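Local coordinates for protein NS1 (Human bocavirus, PDB 4KW3) that probably binds the viral replication origin and nicks one DNA strand to start rolling-circle replication, this chain being its N-terminal origin-recognition and nickase domain, at residues A[38-41]-A[42-45]; A[228-231]-A[232-235]. All coordinates share one frame; numbering follows the deposited sequence.

Contact 1: A[38-41]-A[42-45]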
loop_
_atom_site.group_PDB
_atom_site.type_symbol
_atom_site.label_atom_id
_atom_site.label_comp_id
_atom_site.label_asym_id
_atom_site.label_seq_id
_atom_site.Cartn_x
_atom_site.Cartn_y
_atom_site.Cartn_z
ATOM N N LEU A 38 -1.047 3.813 13.689
ATOM C CA LEU A 38 -1.362 2.689 12.807
ATOM C C LEU A 38 -0.839 1.333 13.280
ATOM O O LEU A 38 -1.408 0.294 12.939
ATOM C CB LEU A 38 -0.832 2.948 11.391
ATOM C CG LEU A 38 -1.293 4.254 10.755
ATOM C CD1 LEU A 38 -0.746 4.366 9.349
ATOM C CD2 LEU A 38 -2.817 4.366 10.772
ATOM N N ALA A 39 0.236 1.335 14.062
ATOM C CA ALA A 39 0.926 0.090 14.401
ATOM C C ALA A 39 1.300 0.076 15.874
ATOM O O ALA A 39 2.457 -0.188 16.243
ATOM C CB ALA A 39 2.168 -0.076 13.532
ATOM N N HIS A 40 0.324 0.390 16.716
ATOM C CA HIS A 40 0.593 0.417 18.130
ATOM C C HIS A 40 1.096 -0.955 18.585
ATOM O O HIS A 40 0.510 -1.987 18.236
ATOM C CB HIS A 40 -0.638 0.830 18.916
ATOM C CG HIS A 40 -0.371 0.984 20.374
ATOM N ND1 HIS A 40 0.772 1.592 20.853
ATOM C CD2 HIS A 40 -1.066 0.573 21.459
ATOM C CE1 HIS A 40 0.753 1.573 22.172
ATOM N NE2 HIS A 40 -0.349 0.958 22.564
ATOM N N GLY A 41 2.213 -0.957 19.316
ATOM C CA GLY A 41 2.871 -2.185 19.729
ATOM C C GLY A 41 4.203 -2.435 19.023
ATOM O O GLY A 41 4.920 -3.387 19.344
ATOM N N THR A 42 4.552 -1.565 18.079
ATOM C CA THR A 42 5.724 -1.775 17.246
ATOM C C THR A 42 6.676 -0.623 17.454
ATOM O O THR A 42 7.766 -0.611 16.879
ATOM C CB THR A 42 5.403 -1.760 15.713
ATOM O OG1 THR A 42 4.765 -0.526 15.376
ATOM C CG2 THR A 42 4.526 -2.924 15.274
ATOM N N GLU A 43 6.260 0.368 18.241
ATOM C CA GLU A 43 7.012 1.622 18.253
ATOM C C GLU A 43 8.437 1.429 18.746
ATOM O O GLU A 43 9.354 2.065 18.240
ATOM C CB GLU A 43 6.287 2.749 19.006
ATOM C CG GLU A 43 5.412 2.306 20.125
ATOM C CD GLU A 43 3.977 2.049 19.714
ATOM O OE1 GLU A 43 3.200 3.026 19.661
ATOM O OE2 GLU A 43 3.621 0.873 19.501
ATOM N N GLN A 44 8.630 0.513 19.686
ATOM C CA GLN A 44 9.970 0.238 20.187
ATOM C C GLN A 44 10.785 -0.540 19.170
ATOM O O GLN A 44 11.954 -0.228 18.936
ATOM C CB GLN A 44 9.919 -0.540 21.496
ATOM C CG GLN A 44 11.248 -0.584 22.191
ATOM C CD GLN A 44 11.806 0.806 22.446
ATOM O OE1 GLN A 44 13.009 1.036 22.310
ATOM N NE2 GLN A 44 10.930 1.743 22.816
ATOM N N SER A 45 10.158 -1.548 18.568
ATOM C CA SER A 45 10.804 -2.304 17.511
ATOM C C SER A 45 11.327 -1.385 16.394
ATOM O O SER A 45 12.460 -1.556 15.945
ATOM C CB SER A 45 9.838 -3.334 16.934
ATOM O OG SER A 45 9.637 -4.410 17.830
#

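Contact 2: A[228-231]-A[232-235]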
loop_
_atom_site.group_PDB
_atom_site.type_symbol
_atom_site.label_atom_id
_atom_site.label_comp_id
_atom_site.label_asym_id
_atom_site.label_seq_id
_atom_site.Cartn_x
_atom_site.Cartn_y
_atom_site.Cartn_z
ATOM N N CYS A 228 16.201 -3.965 5.279
ATOM C CA CYS A 228 14.865 -4.559 5.269
ATOM C C CYS A 228 14.687 -5.641 4.236
ATOM O O CYS A 228 13.658 -6.317 4.231
ATOM C CB CYS A 228 13.795 -3.488 5.057
ATOM S SG CYS A 228 13.865 -2.112 6.211
ATOM N N THR A 229 15.633 -5.743 3.306
ATOM C CA THR A 229 15.547 -6.715 2.204
ATOM C C THR A 229 16.605 -7.770 2.367
ATOM O O THR A 229 17.790 -7.452 2.548
ATOM C CB THR A 229 15.749 -6.031 0.807
ATOM O OG1 THR A 229 14.862 -4.910 0.688
ATOM C CG2 THR A 229 15.535 -7.008 -0.346
ATOM N N SER A 230 16.189 -9.027 2.311
ATOM C CA SER A 230 17.142 -10.134 2.370
ATOM C C SER A 230 17.820 -10.334 1.016
ATOM O O SER A 230 17.210 -10.140 -0.029
ATOM C CB SER A 230 16.454 -11.405 2.857
ATOM O OG SER A 230 15.450 -11.807 1.950
ATOM N N PRO A 231 19.096 -10.730 1.034
ATOM C CA PRO A 231 19.938 -10.759 -0.172
ATOM C C PRO A 231 19.358 -11.484 -1.386
ATOM O O PRO A 231 19.429 -10.925 -2.467
ATOM C CB PRO A 231 21.201 -11.432 0.333
ATOM C CG PRO A 231 21.277 -10.942 1.740
ATOM C CD PRO A 231 19.886 -10.939 2.255
ATOM N N ASP A 232 18.741 -12.646 -1.219
ATOM C CA ASP A 232 18.072 -13.332 -2.336
ATOM C C ASP A 232 16.919 -12.540 -2.978
ATOM O O ASP A 232 16.414 -12.889 -4.048
ATOM C CB ASP A 232 17.536 -14.675 -1.865
ATOM C CG ASP A 232 18.638 -15.623 -1.470
ATOM O OD1 ASP A 232 19.807 -15.362 -1.833
ATOM O OD2 ASP A 232 18.331 -16.623 -0.794
ATOM N N ASN A 233 16.489 -11.474 -2.324
ATOM C CA ASN A 233 15.385 -10.699 -2.848
ATOM C C ASN A 233 15.778 -9.296 -3.277
ATOM O O ASN A 233 14.931 -8.427 -3.484
ATOM C CB ASN A 233 14.269 -10.671 -1.810
ATOM C CG ASN A 233 13.698 -12.049 -1.562
ATOM O OD1 ASN A 233 12.840 -12.510 -2.317
ATOM N ND2 ASN A 233 14.200 -12.735 -0.523
ATOM N N TRP A 234 17.073 -9.091 -3.463
ATOM C CA TRP A 234 17.564 -7.779 -3.833
ATOM C C TRP A 234 17.520 -7.572 -5.330
ATOM O O TRP A 234 18.018 -8.392 -6.099
ATOM C CB TRP A 234 18.969 -7.580 -3.336
ATOM C CG TRP A 234 19.476 -6.219 -3.570
ATOM C CD1 TRP A 234 20.295 -5.801 -4.585
ATOM C CD2 TRP A 234 19.220 -5.072 -2.751
ATOM N NE1 TRP A 234 20.569 -4.458 -4.434
ATOM C CE2 TRP A 234 19.914 -3.988 -3.322
ATOM C CE3 TRP A 234 18.468 -4.858 -1.589
ATOM C CZ2 TRP A 234 19.890 -2.717 -2.768
ATOM C CZ3 TRP A 234 18.440 -3.581 -1.036
ATOM C CH2 TRP A 234 19.150 -2.535 -1.621
ATOM N N PHE A 235 16.880 -6.488 -5.736
ATOM C CA PHE A 235 16.783 -6.141 -7.137
ATOM C C PHE A 235 17.872 -5.126 -7.407
ATOM O O PHE A 235 17.794 -3.980 -6.936
ATOM C CB PHE A 235 15.411 -5.566 -7.445
ATOM C CG PHE A 235 14.316 -6.600 -7.543
ATOM C CD1 PHE A 235 14.091 -7.292 -8.727
ATOM C CD2 PHE A 235 13.476 -6.846 -6.458
ATOM C CE1 PHE A 235 13.029 -8.207 -8.827
ATOM C CE2 PHE A 235 12.432 -7.777 -6.537
ATOM C CZ PHE A 235 12.216 -8.467 -7.727
#

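Contact 1: A[38-41]-A[42-45]
Ala-39 opens the contact by turning its carbonyl toward Thr-42, which meets it with two groups. The backbone N of Thr-42 makes a weak hydrogen bond to Ala-39 O at 3.1 Å, and Thr-42 OG1 donates to the same oxygen at 2.5 Å, a length too short to be taken literally at this resolution. The threonine hydroxyl is placed there by a chi1 of 56°, which sets OG1 between its own backbone N and carbonyl carbon. That position also lays OG1 3.2 Å from Ala-39 CB, while the methyl of Ala-39 touches Phe-74 of helix 74-94 and Thr-42 leans on Leu-69 of helix 60-69.

His-40 follows, its CG anti to the backbone N (chi1 -175°) and ND1 of its ring reaching the carboxylate of Glu-43; the ring also touches Leu-152 and Thr-155. Its ND1 donates to Glu-43 OE1 over 3.1 Å with a fairly straight N-H angle of 163°. The carboxylate oxygen lies in the plane of the ring, and ND1 comes from above the plane of the carboxylate; the two flat groups stand nearly perpendicular. A type II beta turn runs from Ala-39 to Thr-42 and links helix 31-38 to helix 43-49. The histidine-carboxylate pair ties the second residue of this turn to Glu-43, the first residue of helix 43-49.

Gly-41 holds the third position of the turn, at a positive phi that suits a residue with no CB to jam against the carbonyl oxygen of His-40. Its N-H points to Glu-43 OE2, modelled as a hydrogen bond whose 2.3 Å length is doubtful. The glutamate chain, bent at chi2, doubles back from the first turn of its helix, and Thr-42 N adds a weak bond to Glu-43 OE2 at 3.0 Å.

Contact 2: A[228-231]-A[232-235]
With chi1 at 63°, Ser-230 holds OG between its backbone N and carbonyl carbon, and Asn-233, its CG beside the backbone N at -64°, swings its amide back to meet that hydroxyl. Asn-233 ND2 donates to Ser-230 OG over 2.9 Å, the serine oxygen lying slightly tilted from the amide plane. Alongside, the backbone N of Asn-233 reaches Ser-230 O at 2.8 Å, and Trp-234 N bonds to Pro-231 O at 3.1 Å. These successive three-residue steps form a short 3-10 turn in the loop between helix 225-228 and strand 241-247.

Thr-229 crosses Trp-234 at about a right angle: its CB meets the edge of the indole, 3.8 Å from CE3 of Trp-234. CG2 of Thr-229 instead packs on the backbone O of Asn-233, and the hydroxyl is held by Pro-225 O.

The buried amide of Asn-233 has partners at both ends, since OD1 takes the backbone N of Lys-258 and ND2 adds a weak bond to His-255 O; such pairing should fix its rotation and tie the turn to helix 257-268.

Overall arrangement
Two local turns, one with a single weak i to i+3 backbone bond and the other with two, each with a polar side chain folding back, are used at different points of one nickase domain. Contact 1 comes first, joining helices 31-38 and 43-49; contact 2 comes much later, in the connection from helix 225-228 to strand 241-247 of the mixed sheet. Their centres are 24 Å apart and their nearest atoms about 10 Å, without touching. Pro-231 of contact 2 rests on His-55, in the loop after helix 43-49. Neither lies at an annotated site, although Phe-235 touches Pro-214 within the predicted RCR-3 motif, and Thr-229 and Trp-234 touch Asn-216 just after it.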